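Local coordinates for putative mRNA export protein (Chaetomium thermophilum, PDB 4WP2) that probably takes part in exporting mRNA from the nucleus to the cytoplasm, this piece being its C-terminal UBA-type domain, at residues 9-19 with 34-43. Numbering follows the deposited sequence.
Sequences LIAEVSRRTGM and WNLELALQSF
T17 and M19 meet F43 where the first helix of the domain ends, and followed outward F43 touches both in turn. Its CB lies 4.2 Å from T17 CG2; with CG anti to the backbone N (chi1 172°) the ring swings across to the end of helix 9-17. Over one ring face sits T17: its CB stands 3.8 Å from the F43 ring centroid, a CH-pi contact only 7° off the normal, while T17 CG2 leans over CG and CD2. CD1 meets M19 CE at 3.5 Å and CE1 meets M19 SD, an oblique Met-aromatic contact. At CZ the ring ends against T17 CB and O. Were F43 cut back to an alanine, T17 would probably be left with a gap beneath it and the M19 thioether set free to turn. T17 is itself pinned: OG1 donates to V13 O and accepts from M19 N at 3.1 Å, an ST turn that carries the chain past G18, whose positive phi ends the helix. One turn back, L40 splits its methyls, CD2 against T17 CG2 and CD1 over a face of the R16 guanidinium, 3.7 Å from R16 NH1; R16 also forms a salt bridge with the C-terminal carboxylate of V61. L36 does likewise, CD1 packing on V13 CG2 at 3.5 Å and CD2 crossing E12 CG. At the far end W34 brings CZ3 to I10 CG1, which sits at the ring edge near the ring plane, and L9 CD1 approaches CE3. No hydrogen bond spans the two segments, whose helix axes come within 10.7 Å at a crossing angle of -36°. With helix 21-25 touching I10, V13 and M19, this apolar first-to-third helix pairing is characteristic of the compact three-helix UBA-like fold of the TAP C-terminal domain.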
ATOM      1  N   LEU A   9      20.389  -2.397  29.436  1.00 21.91           N
ATOM      2  CA  LEU A   9      21.311  -2.915  30.449  1.00 20.41           C
ATOM      3  C   LEU A   9      20.935  -2.434  31.873  1.00 20.12           C
ATOM      4  O   LEU A   9      20.971  -3.207  32.832  1.00 19.87           O
ATOM      5  CB  LEU A   9      22.749  -2.506  30.117  1.00 19.63           C
ATOM      6  CG  LEU A   9      23.309  -3.237  28.895  1.00 26.33           C
ATOM      7  CD1 LEU A   9      24.531  -2.526  28.339  1.00 25.89           C
ATOM      8  CD2 LEU A   9      23.659  -4.670  29.271  1.00 32.58           C
ATOM      9  N   ILE A  10      20.559  -1.165  32.007  1.00 20.27           N
ATOM     10  CA  ILE A  10      20.082  -0.645  33.288  1.00 20.21           C
ATOM     11  C   ILE A  10      18.854  -1.426  33.756  1.00 23.73           C
ATOM     12  O   ILE A  10      18.750  -1.814  34.927  1.00 20.70           O
ATOM     13  CB  ILE A  10      19.715   0.868  33.205  1.00 28.72           C
ATOM     14  CG1 ILE A  10      20.963   1.726  32.960  1.00 27.47           C
ATOM     15  CG2 ILE A  10      19.016   1.335  34.487  1.00 24.19           C
ATOM     16  CD1 ILE A  10      20.649   3.188  32.624  1.00 26.04           C
ATOM     17  N   ALA A  11      17.920  -1.650  32.833  1.00 24.68           N
ATOM     18  CA  ALA A  11      16.686  -2.349  33.153  1.00 23.98           C
ATOM     19  C   ALA A  11      16.980  -3.755  33.653  1.00 24.00           C
ATOM     20  O   ALA A  11      16.332  -4.230  34.589  1.00 23.48           O
ATOM     21  CB  ALA A  11      15.763  -2.405  31.930  1.00 26.65           C
ATOM     22  N   GLU A  12      17.972  -4.411  33.053  1.00 21.85           N
ATOM     23  CA  GLU A  12      18.306  -5.771  33.451  1.00 24.88           C
ATOM     24  C   GLU A  12      18.940  -5.812  34.837  1.00 23.14           C
ATOM     25  O   GLU A  12      18.629  -6.698  35.637  1.00 22.76           O
ATOM     26  CB  GLU A  12      19.240  -6.427  32.436  1.00 23.26           C
ATOM     27  CG  GLU A  12      19.558  -7.870  32.775  1.00 24.05           C
ATOM     28  CD  GLU A  12      18.341  -8.784  32.719  1.00 35.95           C
ATOM     29  OE1 GLU A  12      17.257  -8.346  32.277  1.00 38.06           O
ATOM     30  OE2 GLU A  12      18.464  -9.939  33.167  1.00 36.10           O
ATOM     31  N   VAL A  13      19.836  -4.871  35.116  1.00 20.71           N
ATOM     32  CA  VAL A  13      20.455  -4.795  36.435  1.00 19.47           C
ATOM     33  C   VAL A  13      19.381  -4.537  37.494  1.00 21.80           C
ATOM     34  O   VAL A  13      19.407  -5.139  38.560  1.00 19.84           O
ATOM     35  CB  VAL A  13      21.544  -3.703  36.495  1.00 19.66           C
ATOM     36  CG1 VAL A  13      21.980  -3.424  37.926  1.00 18.28           C
ATOM     37  CG2 VAL A  13      22.751  -4.111  35.653  1.00 20.09           C
ATOM     38  N   SER A  14      18.438  -3.654  37.183  1.00 20.55           N
ATOM     39  CA  SER A  14      17.345  -3.333  38.095  1.00 22.81           C
ATOM     40  C   SER A  14      16.500  -4.571  38.378  1.00 22.99           C
ATOM     41  O   SER A  14      16.133  -4.835  39.521  1.00 23.31           O
ATOM     42  CB  SER A  14      16.480  -2.213  37.517  1.00 22.46           C
ATOM     43  OG  SER A  14      15.374  -1.923  38.356  1.00 22.48           O
ATOM     44  N   ARG A  15      16.190  -5.323  37.324  1.00 24.37           N
ATOM     45  CA  ARG A  15      15.390  -6.533  37.450  1.00 23.96           C
ATOM     46  C   ARG A  15      16.078  -7.556  38.348  1.00 25.37           C
ATOM     47  O   ARG A  15      15.432  -8.206  39.176  1.00 28.45           O
ATOM     48  CB  ARG A  15      15.117  -7.142  36.067  1.00 34.81           C
ATOM     49  CG  ARG A  15      14.174  -8.326  36.096  1.00 39.85           C
ATOM     50  CD  ARG A  15      13.980  -8.933  34.717  1.00 47.78           C
ATOM     51  NE  ARG A  15      15.168  -9.646  34.250  1.00 51.15           N
ATOM     52  CZ  ARG A  15      15.544 -10.840  34.699  1.00 53.22           C
ATOM     53  NH1 ARG A  15      14.841 -11.451  35.644  1.00 60.80           N
ATOM     54  NH2 ARG A  15      16.633 -11.420  34.212  1.00 44.83           N
ATOM     55  N   ARG A  16      17.385  -7.717  38.161  1.00 23.21           N
ATOM     56  CA  ARG A  16      18.143  -8.723  38.890  1.00 24.54           C
ATOM     57  C   ARG A  16      18.438  -8.326  40.346  1.00 27.35           C
ATOM     58  O   ARG A  16      18.362  -9.169  41.247  1.00 26.33           O
ATOM     59  CB  ARG A  16      19.470  -9.002  38.181  1.00 23.56           C
ATOM     60  CG  ARG A  16      19.337  -9.780  36.878  1.00 27.20           C
ATOM     61  CD  ARG A  16      19.004 -11.241  37.113  1.00 32.20           C
ATOM     62  NE  ARG A  16      20.139 -11.967  37.674  1.00 44.55           N
ATOM     63  CZ  ARG A  16      21.195 -12.371  36.976  1.00 49.79           C
ATOM     64  NH1 ARG A  16      21.290 -12.094  35.683  1.00 45.16           N
ATOM     65  NH2 ARG A  16      22.171 -13.029  37.586  1.00 50.46           N
ATOM     66  N   THR A  17      18.762  -7.053  40.578  1.00 23.93           N
ATOM     67  CA  THR A  17      19.217  -6.602  41.896  1.00 24.18           C
ATOM     68  C   THR A  17      18.113  -6.022  42.771  1.00 23.25           C
ATOM     69  O   THR A  17      18.250  -5.980  43.994  1.00 23.30           O
ATOM     70  CB  THR A  17      20.318  -5.527  41.793  1.00 27.36           C
ATOM     71  OG1 THR A  17      19.773  -4.329  41.231  1.00 21.56           O
ATOM     72  CG2 THR A  17      21.484  -6.019  40.950  1.00 20.05           C
ATOM     73  N   GLY A  18      17.049  -5.537  42.144  1.00 24.01           N
ATOM     74  CA  GLY A  18      15.972  -4.878  42.864  1.00 24.65           C
ATOM     75  C   GLY A  18      16.192  -3.387  43.058  1.00 29.30           C
ATOM     76  O   GLY A  18      15.329  -2.699  43.607  1.00 25.33           O
ATOM     77  N   MET A  19      17.340  -2.881  42.610  1.00 23.35           N
ATOM     78  CA  MET A  19      17.648  -1.456  42.732  1.00 22.93           C
ATOM     79  C   MET A  19      16.890  -0.610  41.728  1.00 25.78           C
ATOM     80  O   MET A  19      16.532  -1.086  40.655  1.00 24.24           O
ATOM     81  CB  MET A  19      19.143  -1.216  42.544  1.00 22.26           C
ATOM     82  CG  MET A  19      20.016  -1.739  43.666  1.00 24.22           C
ATOM     83  SD  MET A  19      21.766  -1.334  43.450  1.00 26.72           S
ATOM     84  CE  MET A  19      22.151  -2.152  41.899  1.00 26.90           C
ATOM     85  N   TRP A  34      29.961  -1.007  31.472  1.00 21.76           N
ATOM     86  CA  TRP A  34      28.684  -1.511  30.953  1.00 23.38           C
ATOM     87  C   TRP A  34      28.681  -3.013  30.666  1.00 27.10           C
ATOM     88  O   TRP A  34      27.765  -3.530  30.033  1.00 27.75           O
ATOM     89  CB  TRP A  34      28.289  -0.727  29.701  1.00 24.52           C
ATOM     90  CG  TRP A  34      28.022   0.699  30.022  1.00 23.37           C
ATOM     91  CD1 TRP A  34      28.919   1.720  30.014  1.00 22.79           C
ATOM     92  CD2 TRP A  34      26.770   1.267  30.417  1.00 19.69           C
ATOM     93  NE1 TRP A  34      28.304   2.892  30.373  1.00 22.41           N
ATOM     94  CE2 TRP A  34      26.983   2.638  30.635  1.00 27.58           C
ATOM     95  CE3 TRP A  34      25.489   0.743  30.614  1.00 27.43           C
ATOM     96  CZ2 TRP A  34      25.962   3.500  31.034  1.00 30.19           C
ATOM     97  CZ3 TRP A  34      24.476   1.599  31.011  1.00 21.82           C
ATOM     98  CH2 TRP A  34      24.718   2.960  31.213  1.00 24.50           C
ATOM     99  N   ASN A  35      29.666  -3.715  31.214  1.00 26.13           N
ATOM    100  CA  ASN A  35      29.681  -5.170  31.194  1.00 27.00           C
ATOM    101  C   ASN A  35      28.672  -5.660  32.230  1.00 28.65           C
ATOM    102  O   ASN A  35      28.841  -5.407  33.427  1.00 26.75           O
ATOM    103  CB  ASN A  35      31.070  -5.701  31.538  1.00 25.82           C
ATOM    104  CG  ASN A  35      31.173  -7.213  31.420  1.00 30.17           C
ATOM    105  OD1 ASN A  35      30.525  -7.950  32.155  1.00 29.35           O
ATOM    106  ND2 ASN A  35      32.097  -7.671  30.585  1.00 37.79           N
ATOM    107  N   LEU A  36      27.636  -6.369  31.792  1.00 26.63           N
ATOM    108  CA  LEU A  36      26.568  -6.761  32.708  1.00 31.56           C
ATOM    109  C   LEU A  36      27.067  -7.620  33.857  1.00 28.38           C
ATOM    110  O   LEU A  36      26.666  -7.435  35.008  1.00 24.28           O
ATOM    111  CB  LEU A  36      25.464  -7.527  31.976  1.00 32.73           C
ATOM    112  CG  LEU A  36      24.295  -7.932  32.884  1.00 37.91           C
ATOM    113  CD1 LEU A  36      23.550  -6.703  33.403  1.00 42.99           C
ATOM    114  CD2 LEU A  36      23.345  -8.889  32.179  1.00 34.43           C
ATOM    115  N   GLU A  37      27.907  -8.596  33.542  1.00 27.62           N
ATOM    116  CA  GLU A  37      28.387  -9.513  34.562  1.00 29.31           C
ATOM    117  C   GLU A  37      29.239  -8.790  35.606  1.00 27.24           C
ATOM    118  O   GLU A  37      29.111  -9.045  36.795  1.00 26.94           O
ATOM    119  CB  GLU A  37      29.168 -10.662  33.930  1.00 36.04           C
ATOM    120  CG  GLU A  37      28.281 -11.656  33.189  1.00 52.22           C
ATOM    121  CD  GLU A  37      27.217 -12.282  34.086  1.00 61.83           C
ATOM    122  OE1 GLU A  37      27.560 -12.751  35.194  1.00 68.40           O
ATOM    123  OE2 GLU A  37      26.035 -12.299  33.680  1.00 60.93           O
ATOM    124  N   LEU A  38      30.101  -7.885  35.159  1.00 27.04           N
ATOM    125  CA  LEU A  38      30.969  -7.157  36.081  1.00 25.50           C
ATOM    126  C   LEU A  38      30.150  -6.208  36.963  1.00 25.06           C
ATOM    127  O   LEU A  38      30.479  -5.988  38.126  1.00 25.67           O
ATOM    128  CB  LEU A  38      32.031  -6.377  35.314  1.00 31.28           C
ATOM    129  CG  LEU A  38      33.143  -7.194  34.653  1.00 28.98           C
ATOM    130  CD1 LEU A  38      34.082  -6.265  33.908  1.00 30.20           C
ATOM    131  CD2 LEU A  38      33.900  -8.062  35.638  1.00 42.29           C
ATOM    132  N   ALA A  39      29.081  -5.647  36.400  1.00 24.62           N
ATOM    133  CA  ALA A  39      28.178  -4.792  37.159  1.00 22.38           C
ATOM    134  C   ALA A  39      27.498  -5.574  38.288  1.00 21.55           C
ATOM    135  O   ALA A  39      27.441  -5.116  39.436  1.00 23.57           O
ATOM    136  CB  ALA A  39      27.130  -4.166  36.224  1.00 22.71           C
ATOM    137  N   LEU A  40      26.989  -6.761  37.973  1.00 24.76           N
ATOM    138  CA  LEU A  40      26.290  -7.570  38.969  1.00 23.22           C
ATOM    139  C   LEU A  40      27.234  -8.040  40.061  1.00 28.36           C
ATOM    140  O   LEU A  40      26.860  -8.098  41.235  1.00 27.30           O
ATOM    141  CB  LEU A  40      25.615  -8.775  38.305  1.00 23.55           C
ATOM    142  CG  LEU A  40      24.436  -8.438  37.405  1.00 26.82           C
ATOM    143  CD1 LEU A  40      23.934  -9.683  36.682  1.00 35.37           C
ATOM    144  CD2 LEU A  40      23.318  -7.807  38.236  1.00 29.24           C
ATOM    145  N   GLN A  41      28.453  -8.382  39.659  1.00 27.95           N
ATOM    146  CA  GLN A  41      29.513  -8.748  40.587  1.00 28.47           C
ATOM    147  C   GLN A  41      29.803  -7.616  41.573  1.00 24.31           C
ATOM    148  O   GLN A  41      29.988  -7.855  42.761  1.00 26.91           O
ATOM    149  CB  GLN A  41      30.761  -9.132  39.797  1.00 36.80           C
ATOM    150  CG  GLN A  41      31.932  -9.592  40.627  1.00 45.14           C
ATOM    151  CD  GLN A  41      33.152  -9.880  39.774  1.00 52.68           C
ATOM    152  OE1 GLN A  41      34.042  -9.042  39.629  1.00 57.92           O
ATOM    153  NE2 GLN A  41      33.192 -11.075  39.195  1.00 52.68           N
ATOM    154  N   SER A  42      29.851  -6.385  41.079  1.00 26.08           N
ATOM    155  CA  SER A  42      30.079  -5.233  41.946  1.00 24.56           C
ATOM    156  C   SER A  42      28.936  -5.068  42.940  1.00 25.69           C
ATOM    157  O   SER A  42      29.158  -4.752  44.103  1.00 25.75           O
ATOM    158  CB  SER A  42      30.242  -3.957  41.127  1.00 30.73           C
ATOM    159  OG  SER A  42      31.330  -4.085  40.227  1.00 43.72           O
ATOM    160  N   PHE A  43      27.712  -5.291  42.486  1.00 25.92           N
ATOM    161  CA  PHE A  43      26.571  -5.215  43.388  1.00 23.31           C
ATOM    162  C   PHE A  43      26.689  -6.239  44.520  1.00 28.94           C
ATOM    163  O   PHE A  43      26.448  -5.918  45.693  1.00 31.35           O
ATOM    164  CB  PHE A  43      25.265  -5.442  42.640  1.00 25.65           C
ATOM    165  CG  PHE A  43      24.079  -5.561  43.554  1.00 24.70           C
ATOM    166  CD1 PHE A  43      23.528  -4.436  44.135  1.00 27.78           C
ATOM    167  CD2 PHE A  43      23.550  -6.796  43.867  1.00 26.86           C
ATOM    168  CE1 PHE A  43      22.444  -4.541  44.993  1.00 29.68           C
ATOM    169  CE2 PHE A  43      22.469  -6.905  44.729  1.00 24.95           C
ATOM    170  CZ  PHE A  43      21.923  -5.777  45.289  1.00 25.72           C
TER